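Local atomic coordinates of endo-1,4-beta-xylanase (Bacteroides thetaiotaomicron VPI-5482, PDB entry 3KST), a protein that probably hydrolyses O-glycosidic bonds in xylan-type polysaccharides as a glycoside hydrolase of family 43, and binds a calcium ion. Residues 26-31 / 81-86; 37-42 / 50-55; 251-256 / 263-268. All coordinates share one frame; numbering follows the deposited sequence. Where two conformers were deposited one is given.

Contact 1. Residues 26-31 / 81-86; sequences DPYVMF and APEVYY. With CA (calcium ion), chain C.
Tyr28 lies across Glu83 at about a right angle, its ring and the carboxylate plane 24° apart. Glu83 CB stands over one ring face, 3.9 Å from the centroid, in a CH-pi contact, while Glu83 CD comes to 3.5 Å from Tyr28 CD1. With CG anti to the backbone N (chi1 -174°), the Tyr28 ring reaches on to Tyr85, where Tyr28 OH lies at the ring edge, 3.3 Å from Tyr85 CE1. Tyr85 OH in turn donates to Glu83 OE1 (2.6 Å) on the anti side of the carboxylate, and Ser132 also bonds OE1. Glu83 OE2 binds the calcium ion at 2.3 Å. A calcium-bound water donates to both Asp26 O and Pro82 O, and another water links Tyr28 OH to Val84 O, so water does much of the polar joining between these two nearly parallel strands. Farther out, the selenomethionine Met30 packs CE on Val84 CG1 at 4.0 Å. Asp26, the predicted proton acceptor, rests its CB on Ala81, and its OD2 is hydrogen-bonded to Thr41 OG1. With one oxygen on the metal and the other held by two hydrogen bonds, Glu83 is probably a fixed, fully ionised ligand.

Contact 2. Residues 37-42 / 50-55; sequences YAYGTG and FACFSS
Ala38 and Phe53 form the hydrogen-bonded pair that ties these antiparallel strands directly. Ala38 N donates to Phe53 O at 2.7 Å, the donor tilted 18° from the carbonyl plane, and Phe53 N returns a bond to Ala38 O at 3.0 Å, lying in that carbonyl's plane. Ala38 O also sits at the in-plane edge of the Phe53 ring, 3.8 Å from CD1. Toward Gly40 and Phe50 the strands splay apart, and two waters take over the bonding. One accepts from Gly40 N and lies 2.8 Å from Ala51 O, a probable acceptor; the other accepts from Ala51 N and lies within hydrogen-bonding distance of Gly40 O and Gly42 O. Together the strands make a beta hairpin in the sheet that also holds strand 27-32, part of the five-bladed beta-propeller of family 43. At the widened end the Phe50 ring sets its edge to Gly40 O, with Phe50 CD1 3.4 Å from it. On the face that carries Tyr37 and Ser54, Cys52 turns SG anti to its backbone N (chi1 175°), bringing the sulfur between two tyrosines. SG meets Tyr37 at the ring edge, 4.0 Å from CD1, and approaches Tyr39 obliquely, 3.7 Å from CE2; both are sulfur-aromatic contacts. Ser54 CB packs against the Tyr37 ring as well. Two polar ends on this face are satisfied beyond the hairpin: Tyr39 OH by Pro111 O, and Ser54 OG by Glu64 OE2. Thr41 OG1, at the inner end of its strand, is also hydrogen-bonded to Ala81 N.

Contact 3. Residues 251-256 / 263-268; sequences HGAPFQ and KYIFHA. With CA (calcium ion), chain C.
Phe255 holds CG between its backbone N and carbonyl carbon (chi1 62°), which folds the ring back over the partner strand, whereas Tyr264, with CG opposite its own N (chi1 -171°), lays its ring along the 252-254 backbone. Lys263 CB comes over one face of the Phe255 ring, 3.9 Å from the centroid in a CH-pi contact, and Ile265 CB touches CE1 at the same ring. On the other side of the sheet one face of the Tyr264 ring lies over Ala253 N, which is 3.5 Å from the ring plane and offset toward the rim. Pro254 runs beside this ring, its CD 4.0 Å from Tyr264 CE1. Two hydrogen-bonded pairs, Ala253 with Ile265 and Phe255 with Lys263, join the antiparallel backbones; Lys263 N meets Phe255 O at 2.9 Å, nearly in line with the C=O bond. Tyr264 OH shares a hydrogen bond with a water at 2.7 Å, in the plane of the ring. Replacing Tyr264 by an alanine would probably uncover the backbone at Gly252 and Ala253, strip one flank of Pro254 and cost that water its hydroxyl partner. At the inner end His251 NE2 binds the calcium ion, 2.6 Å away in the imidazole plane, and Gly252 O accepts from one of the metal's waters and lies 2.7 Å from a second. His251 CB rests obliquely on the His267 ring, whose ND1 bonds Asp26 N. Strand 27-32 packs on the side of Ala253, Phe255 and Ile265, with Val29 against both Phe255 and Ile265; strand 189-197 meets Pro254, and strand 279-287 continues the sheet beyond 263-268.

Overall arrangement
All three contacts are largely buried, but they differ in distance from the metal. Contacts 1 and 3 share the calcium ion and its waters, contributing Glu83 and His251 respectively, with centres about 10 Å apart; contact 2 lies farther from the middle of the chain. Contact 1 brings together strands of two different sheets through side chains and water, whereas contacts 2 and 3 are antiparallel hairpins with direct backbone bonds, the former partly water-bridged, the latter more regular. Strand 27-32 neighbours 35-41 in the sheet, joining contacts 1 and 2. Contact 1 touches each of the other two, while contacts 2 and 3 do not meet, their nearest atoms about 5 Å apart.

Contact 1. Residues 26-31 / 81-86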
loop_
_atom_site.group_PDB
_atom_site.type_symbol
_atom_site.label_atom_id
_atom_site.label_comp_id
_atom_site.label_asym_id
_atom_site.label_seq_id
_atom_site.Cartn_x
_atom_site.Cartn_y
_atom_site.Cartn_z
ATOM N N ASP A 26 5.045 -1.875 -4.600
ATOM C CA ASP A 26 4.124 -1.714 -3.461
ATOM C C ASP A 26 3.754 -0.241 -3.192
ATOM O O ASP A 26 3.832 0.223 -2.025
ATOM C CB ASP A 26 4.818 -2.331 -2.233
ATOM C CG ASP A 26 5.335 -3.761 -2.474
ATOM O OD1 ASP A 26 4.685 -4.562 -3.217
ATOM O OD2 ASP A 26 6.382 -4.113 -1.884
ATOM N N PRO A 27 3.431 0.525 -4.268
ATOM C CA PRO A 27 3.229 1.952 -4.124
ATOM C C PRO A 27 2.074 2.444 -3.254
ATOM O O PRO A 27 1.029 1.782 -3.112
ATOM C CB PRO A 27 3.040 2.413 -5.595
ATOM C CG PRO A 27 2.330 1.268 -6.193
ATOM C CD PRO A 27 3.164 0.135 -5.670
ATOM N N TYR A 28 2.329 3.599 -2.639
ATOM C CA TYR A 28 1.333 4.357 -1.893
ATOM C C TYR A 28 1.461 5.849 -2.221
ATOM O O TYR A 28 2.572 6.373 -2.192
ATOM C CB TYR A 28 1.534 4.179 -0.377
ATOM C CG TYR A 28 0.434 4.831 0.403
ATOM C CD1 TYR A 28 -0.734 4.133 0.706
ATOM C CD2 TYR A 28 0.521 6.192 0.778
ATOM C CE1 TYR A 28 -1.805 4.772 1.409
ATOM C CE2 TYR A 28 -0.528 6.823 1.486
ATOM C CZ TYR A 28 -1.671 6.127 1.786
ATOM O OH TYR A 28 -2.684 6.766 2.451
ATOM N N VAL A 29 0.330 6.524 -2.430
ATOM C CA VAL A 29 0.249 7.962 -2.690
ATOM C C VAL A 29 -0.558 8.696 -1.597
ATOM O O VAL A 29 -1.706 8.328 -1.291
ATOM C CB VAL A 29 -0.330 8.246 -4.121
ATOM C CG1 VAL A 29 -0.867 9.684 -4.276
ATOM C CG2 VAL A 29 0.744 7.951 -5.167
HETATM N N MSE A 30 0.055 9.739 -1.030
HETATM C CA MSE A 30 -0.610 10.663 -0.118
HETATM C C MSE A 30 -0.804 11.967 -0.879
HETATM O O MSE A 30 0.162 12.498 -1.466
HETATM C CB MSE A 30 0.225 10.964 1.129
HETATM C CG MSE A 30 -0.422 12.053 2.022
HETATM SE SE MSE A 30 0.609 12.407 3.574
HETATM C CE MSE A 30 2.207 13.094 2.759
ATOM N N PHE A 31 -2.037 12.482 -0.856
ATOM C CA PHE A 31 -2.344 13.802 -1.416
ATOM C C PHE A 31 -2.369 14.747 -0.207
ATOM O O PHE A 31 -3.249 14.621 0.662
ATOM C CB PHE A 31 -3.673 13.804 -2.154
ATOM C CG PHE A 31 -4.018 15.130 -2.771
ATOM C CD1 PHE A 31 -3.165 15.715 -3.711
ATOM C CD2 PHE A 31 -5.190 15.808 -2.411
ATOM C CE1 PHE A 31 -3.466 16.949 -4.286
ATOM C CE2 PHE A 31 -5.514 17.044 -2.990
ATOM C CZ PHE A 31 -4.654 17.614 -3.937
ATOM N N ALA A 81 6.900 -1.894 1.345
ATOM C CA ALA A 81 5.486 -1.515 1.486
ATOM C C ALA A 81 5.184 -0.355 2.454
ATOM O O ALA A 81 4.344 -0.482 3.357
ATOM C CB ALA A 81 4.672 -2.797 1.850
ATOM N N PRO A 82 5.826 0.808 2.229
ATOM C CA PRO A 82 5.564 1.966 3.064
ATOM C C PRO A 82 4.206 2.620 2.761
ATOM O O PRO A 82 3.720 2.519 1.637
ATOM C CB PRO A 82 6.697 2.911 2.675
ATOM C CG PRO A 82 6.904 2.628 1.212
ATOM C CD PRO A 82 6.695 1.158 1.078
ATOM N N GLU A 83 3.564 3.168 3.784
ATOM C CA GLU A 83 2.382 4.040 3.623
ATOM C C GLU A 83 2.633 5.221 4.546
ATOM O O GLU A 83 3.184 5.039 5.631
ATOM C CB GLU A 83 1.061 3.344 3.942
ATOM C CG GLU A 83 0.813 2.072 3.075
ATOM C CD GLU A 83 -0.627 1.546 3.013
ATOM O OE1 GLU A 83 -1.586 2.074 3.662
ATOM O OE2 GLU A 83 -0.829 0.567 2.237
ATOM N N VAL A 84 2.280 6.421 4.092
ATOM C CA VAL A 84 2.471 7.666 4.851
ATOM C C VAL A 84 1.127 8.390 4.985
ATOM O O VAL A 84 0.390 8.520 3.993
ATOM C CB VAL A 84 3.479 8.595 4.177
ATOM C CG1 VAL A 84 3.528 9.970 4.863
ATOM C CG2 VAL A 84 4.905 7.969 4.174
ATOM N N TYR A 85 0.856 8.911 6.183
ATOM C CA TYR A 85 -0.381 9.582 6.501
ATOM C C TYR A 85 -0.125 10.794 7.388
ATOM O O TYR A 85 0.651 10.717 8.348
ATOM C CB TYR A 85 -1.347 8.667 7.280
ATOM C CG TYR A 85 -1.339 7.227 6.898
ATOM C CD1 TYR A 85 -2.026 6.766 5.769
ATOM C CD2 TYR A 85 -0.621 6.303 7.662
ATOM C CE1 TYR A 85 -2.020 5.420 5.441
ATOM C CE2 TYR A 85 -0.596 4.996 7.339
ATOM C CZ TYR A 85 -1.282 4.543 6.216
ATOM O OH TYR A 85 -1.244 3.225 5.912
ATOM N N TYR A 86 -0.824 11.891 7.094
ATOM C CA TYR A 86 -0.790 13.069 7.940
ATOM C C TYR A 86 -1.924 12.791 8.915
ATOM O O TYR A 86 -3.074 12.679 8.487
ATOM C CB TYR A 86 -1.043 14.365 7.181
ATOM C CG TYR A 86 -1.101 15.537 8.141
ATOM C CD1 TYR A 86 0.047 16.008 8.772
ATOM C CD2 TYR A 86 -2.321 16.146 8.439
ATOM C CE1 TYR A 86 -0.025 17.092 9.719
ATOM C CE2 TYR A 86 -2.406 17.221 9.355
ATOM C CZ TYR A 86 -1.267 17.693 9.972
ATOM O OH TYR A 86 -1.412 18.733 10.864
HETATM CA CA CA C . 0.457 -0.951 1.024
HETATM O O HOH W 1 2.741 0.084 0.543
HETATM O O HOH W 2 0.076 0.305 -1.068
HETATM O O HOH W 3 -1.944 9.520 3.251
HETATM O O HOH W 4 1.861 -1.353 3.042
HETATM O O HOH W 5 -1.727 -1.717 -0.152
HETATM O O HOH W 6 -0.646 -2.796 2.416
#

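Contact 2. Residues 37-42 / 50-55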
loop_
_atom_site.group_PDB
_atom_site.type_symbol
_atom_site.label_atom_id
_atom_site.label_comp_id
_atom_site.label_asym_id
_atom_site.label_seq_id
_atom_site.Cartn_x
_atom_site.Cartn_y
_atom_site.Cartn_z
ATOM N N TYR A 37 2.406 12.692 -3.170
ATOM C CA TYR A 37 3.649 12.145 -2.615
ATOM C C TYR A 37 3.595 10.634 -2.702
ATOM O O TYR A 37 2.667 10.031 -2.151
ATOM C CB TYR A 37 3.854 12.571 -1.163
ATOM C CG TYR A 37 3.963 14.057 -0.976
ATOM C CD1 TYR A 37 5.197 14.696 -1.085
ATOM C CD2 TYR A 37 2.845 14.828 -0.705
ATOM C CE1 TYR A 37 5.327 16.081 -0.916
ATOM C CE2 TYR A 37 2.954 16.218 -0.531
ATOM C CZ TYR A 37 4.189 16.837 -0.640
ATOM O OH TYR A 37 4.304 18.206 -0.468
ATOM N N ALA A 38 4.555 10.035 -3.407
ATOM C CA ALA A 38 4.609 8.584 -3.609
ATOM C C ALA A 38 5.735 7.980 -2.823
ATOM O O ALA A 38 6.822 8.532 -2.792
ATOM C CB ALA A 38 4.809 8.234 -5.075
ATOM N N TYR A 39 5.445 6.841 -2.194
ATOM C CA TYR A 39 6.429 6.047 -1.438
ATOM C C TYR A 39 6.215 4.598 -1.806
ATOM O O TYR A 39 5.063 4.161 -1.881
ATOM C CB TYR A 39 6.210 6.189 0.058
ATOM C CG TYR A 39 6.020 7.619 0.506
ATOM C CD1 TYR A 39 4.752 8.213 0.448
ATOM C CD2 TYR A 39 7.101 8.384 0.955
ATOM C CE1 TYR A 39 4.559 9.540 0.821
ATOM C CE2 TYR A 39 6.921 9.700 1.343
ATOM C CZ TYR A 39 5.632 10.273 1.284
ATOM O OH TYR A 39 5.428 11.572 1.681
ATOM N N GLY A 40 7.298 3.867 -2.048
ATOM C CA GLY A 40 7.213 2.429 -2.340
ATOM C C GLY A 40 8.460 1.647 -1.946
ATOM O O GLY A 40 9.409 2.196 -1.368
ATOM N N THR A 41 8.439 0.363 -2.283
ATOM C CA THR A 41 9.548 -0.554 -2.089
ATOM C C THR A 41 10.589 -0.318 -3.162
ATOM O O THR A 41 10.279 -0.429 -4.337
ATOM C CB THR A 41 9.066 -2.004 -2.199
ATOM O OG1 THR A 41 8.123 -2.220 -1.166
ATOM C CG2 THR A 41 10.236 -3.038 -2.095
ATOM N N GLY A 42 11.815 -0.013 -2.755
ATOM C CA GLY A 42 12.922 0.175 -3.695
ATOM C C GLY A 42 13.000 1.536 -4.312
ATOM O O GLY A 42 12.309 2.466 -3.892
ATOM N N PHE A 50 13.388 4.104 2.305
ATOM C CA PHE A 50 12.359 4.530 1.358
ATOM C C PHE A 50 12.662 5.884 0.777
ATOM O O PHE A 50 13.148 6.784 1.491
ATOM C CB PHE A 50 10.942 4.543 1.970
ATOM C CG PHE A 50 10.572 3.251 2.637
ATOM C CD1 PHE A 50 10.365 2.093 1.885
ATOM C CD2 PHE A 50 10.483 3.170 4.022
ATOM C CE1 PHE A 50 10.071 0.887 2.477
ATOM C CE2 PHE A 50 10.178 1.956 4.633
ATOM C CZ PHE A 50 9.955 0.812 3.846
ATOM N N ALA A 51 12.371 6.012 -0.514
ATOM C CA ALA A 51 12.439 7.297 -1.200
ATOM C C ALA A 51 11.083 7.971 -1.088
ATOM O O ALA A 51 10.080 7.353 -0.714
ATOM C CB ALA A 51 12.796 7.100 -2.686
ATOM N N CYS A 52 11.077 9.256 -1.427
ATOM C CA CYS A 52 9.874 10.078 -1.555
ATOM C C CYS A 52 9.906 10.685 -2.956
ATOM O O CYS A 52 10.919 11.225 -3.345
ATOM C CB CYS A 52 9.822 11.220 -0.546
ATOM S SG CYS A 52 8.399 12.310 -0.807
ATOM N N PHE A 53 8.818 10.542 -3.698
ATOM C CA PHE A 53 8.647 11.221 -5.001
ATOM C C PHE A 53 7.454 12.152 -4.875
ATOM O O PHE A 53 6.481 11.792 -4.208
ATOM C CB PHE A 53 8.374 10.217 -6.123
ATOM C CG PHE A 53 9.453 9.199 -6.300
ATOM C CD1 PHE A 53 9.445 8.042 -5.533
ATOM C CD2 PHE A 53 10.462 9.377 -7.243
ATOM C CE1 PHE A 53 10.451 7.060 -5.689
ATOM C CE2 PHE A 53 11.468 8.426 -7.422
ATOM C CZ PHE A 53 11.468 7.245 -6.633
ATOM N N SER A 54 7.506 13.340 -5.498
ATOM C CA SER A 54 6.347 14.233 -5.533
ATOM C C SER A 54 5.953 14.585 -6.973
ATOM O O SER A 54 6.768 14.511 -7.888
ATOM C CB SER A 54 6.558 15.519 -4.723
ATOM O OG SER A 54 7.414 16.428 -5.382
ATOM N N SER A 55 4.709 15.018 -7.122
ATOM C CA SER A 55 4.103 15.358 -8.423
ATOM C C SER A 55 2.927 16.321 -8.300
ATOM O O SER A 55 2.188 16.282 -7.300
ATOM C CB SER A 55 3.611 14.084 -9.106
ATOM O OG SER A 55 2.915 14.330 -10.335
HETATM O O HOH W 7 9.571 5.415 -2.730
HETATM O O HOH W 8 11.535 3.624 -1.787
#

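Contact 3. Residues 251-256 / 263-268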
loop_
_atom_site.group_PDB
_atom_site.type_symbol
_atom_site.label_atom_id
_atom_site.label_comp_id
_atom_site.label_asym_id
_atom_site.label_seq_id
_atom_site.Cartn_x
_atom_site.Cartn_y
_atom_site.Cartn_z
ATOM N N HIS A 251 -0.321 -4.882 -5.380
ATOM C CA HIS A 251 0.072 -4.122 -4.182
ATOM C C HIS A 251 -0.025 -2.653 -4.442
ATOM O O HIS A 251 0.985 -1.951 -4.606
ATOM C CB HIS A 251 1.440 -4.485 -3.595
ATOM C CG HIS A 251 1.627 -3.985 -2.195
ATOM N ND1 HIS A 251 2.214 -4.753 -1.219
ATOM C CD2 HIS A 251 1.209 -2.851 -1.579
ATOM C CE1 HIS A 251 2.214 -4.081 -0.077
ATOM N NE2 HIS A 251 1.590 -2.932 -0.262
ATOM N N GLY A 252 -1.257 -2.180 -4.453
ATOM C CA GLY A 252 -1.528 -0.784 -4.742
ATOM C C GLY A 252 -2.198 -0.042 -3.621
ATOM O O GLY A 252 -2.298 -0.534 -2.497
ATOM N N ALA A 253 -2.704 1.136 -3.959
ATOM C CA ALA A 253 -3.382 1.992 -2.987
ATOM C C ALA A 253 -4.353 2.942 -3.690
ATOM O O ALA A 253 -3.999 3.478 -4.782
ATOM C CB ALA A 253 -2.359 2.778 -2.195
ATOM N N PRO A 254 -5.571 3.130 -3.115
ATOM C CA PRO A 254 -6.498 4.113 -3.674
ATOM C C PRO A 254 -6.193 5.504 -3.136
ATOM O O PRO A 254 -5.749 5.633 -1.991
ATOM C CB PRO A 254 -7.876 3.633 -3.200
ATOM C CG PRO A 254 -7.646 2.504 -2.249
ATOM C CD PRO A 254 -6.195 2.375 -2.006
ATOM N N PHE A 255 -6.452 6.551 -3.927
ATOM C CA PHE A 255 -6.268 7.937 -3.442
ATOM C C PHE A 255 -7.120 8.934 -4.216
ATOM O O PHE A 255 -7.448 8.683 -5.384
ATOM C CB PHE A 255 -4.794 8.359 -3.495
ATOM C CG PHE A 255 -4.208 8.355 -4.891
ATOM C CD1 PHE A 255 -3.702 7.178 -5.448
ATOM C CD2 PHE A 255 -4.163 9.532 -5.657
ATOM C CE1 PHE A 255 -3.162 7.169 -6.765
ATOM C CE2 PHE A 255 -3.632 9.537 -6.972
ATOM C CZ PHE A 255 -3.120 8.352 -7.519
ATOM N N GLN A 256 -7.502 10.028 -3.546
ATOM C CA GLN A 256 -8.324 11.084 -4.154
ATOM C C GLN A 256 -7.407 12.085 -4.839
ATOM O O GLN A 256 -6.235 12.271 -4.429
ATOM C CB GLN A 256 -9.308 11.734 -3.144
ATOM C CG GLN A 256 -8.754 12.347 -1.850
ATOM C CD GLN A 256 -8.442 13.832 -1.923
ATOM O OE1 GLN A 256 -8.550 14.476 -2.982
ATOM N NE2 GLN A 256 -8.087 14.399 -0.771
ATOM N N LYS A 263 -8.109 7.486 -7.984
ATOM C CA LYS A 263 -7.153 6.761 -8.809
ATOM C C LYS A 263 -6.624 5.650 -7.945
ATOM O O LYS A 263 -6.756 5.723 -6.702
ATOM C CB LYS A 263 -6.011 7.687 -9.191
ATOM C CG LYS A 263 -6.385 8.797 -10.188
ATOM C CD LYS A 263 -6.574 8.276 -11.587
ATOM C CE LYS A 263 -6.463 9.373 -12.650
ATOM N NZ LYS A 263 -7.588 10.305 -12.571
ATOM N N TYR A 264 -6.037 4.652 -8.594
ATOM C CA TYR A 264 -5.434 3.497 -7.902
ATOM C C TYR A 264 -4.007 3.309 -8.436
ATOM O O TYR A 264 -3.835 3.034 -9.638
ATOM C CB TYR A 264 -6.298 2.243 -8.116
ATOM C CG TYR A 264 -5.873 1.076 -7.267
ATOM C CD1 TYR A 264 -6.311 0.960 -5.951
ATOM C CD2 TYR A 264 -4.977 0.104 -7.746
ATOM C CE1 TYR A 264 -5.898 -0.102 -5.131
ATOM C CE2 TYR A 264 -4.570 -0.981 -6.920
ATOM C CZ TYR A 264 -5.034 -1.072 -5.615
ATOM O OH TYR A 264 -4.642 -2.103 -4.773
ATOM N N ILE A 265 -2.999 3.503 -7.575
ATOM C CA ILE A 265 -1.593 3.336 -7.978
ATOM C C ILE A 265 -1.230 1.879 -7.715
ATOM O O ILE A 265 -1.673 1.311 -6.715
ATOM C CB ILE A 265 -0.637 4.343 -7.266
ATOM C CG1 ILE A 265 0.768 4.292 -7.866
ATOM C CG2 ILE A 265 -0.592 4.145 -5.749
ATOM C CD1 ILE A 265 1.664 5.426 -7.311
ATOM N N PHE A 266 -0.431 1.282 -8.584
ATOM C CA PHE A 266 -0.037 -0.122 -8.443
ATOM C C PHE A 266 1.254 -0.375 -9.209
ATOM O O PHE A 266 1.627 0.433 -10.046
ATOM C CB PHE A 266 -1.136 -1.074 -8.974
ATOM C CG PHE A 266 -1.444 -0.891 -10.442
ATOM C CD1 PHE A 266 -2.344 0.088 -10.852
ATOM C CD2 PHE A 266 -0.799 -1.660 -11.413
ATOM C CE1 PHE A 266 -2.615 0.292 -12.214
ATOM C CE2 PHE A 266 -1.064 -1.490 -12.791
ATOM C CZ PHE A 266 -1.989 -0.501 -13.192
ATOM N N HIS A 267 1.915 -1.482 -8.892
ATOM C CA HIS A 267 3.118 -1.896 -9.606
ATOM C C HIS A 267 2.805 -2.976 -10.637
ATOM O O HIS A 267 1.718 -3.571 -10.665
ATOM C CB HIS A 267 4.253 -2.330 -8.664
ATOM C CG HIS A 267 4.046 -3.655 -8.012
ATOM N ND1 HIS A 267 4.016 -3.803 -6.642
ATOM C CD2 HIS A 267 3.864 -4.897 -8.525
ATOM C CE1 HIS A 267 3.834 -5.076 -6.342
ATOM N NE2 HIS A 267 3.724 -5.759 -7.468
ATOM N N ALA A 268 3.794 -3.246 -11.472
ATOM C CA ALA A 268 3.739 -4.329 -12.439
ATOM C C ALA A 268 5.174 -4.798 -12.674
ATOM O O ALA A 268 6.121 -4.091 -12.322
ATOM C CB ALA A 268 3.120 -3.837 -13.715
HETATM CA CA CA C . 0.457 -0.951 1.024
HETATM O O HOH W 9 -4.956 -2.450 -2.083
HETATM O O HOH W 2 0.076 0.305 -1.068
HETATM O O HOH W 5 -1.727 -1.717 -0.152
HETATM O O HOH W 1 2.741 0.084 0.543
HETATM O O HOH W 4 1.861 -1.353 3.042
HETATM O O HOH W 6 -0.646 -2.796 2.416
#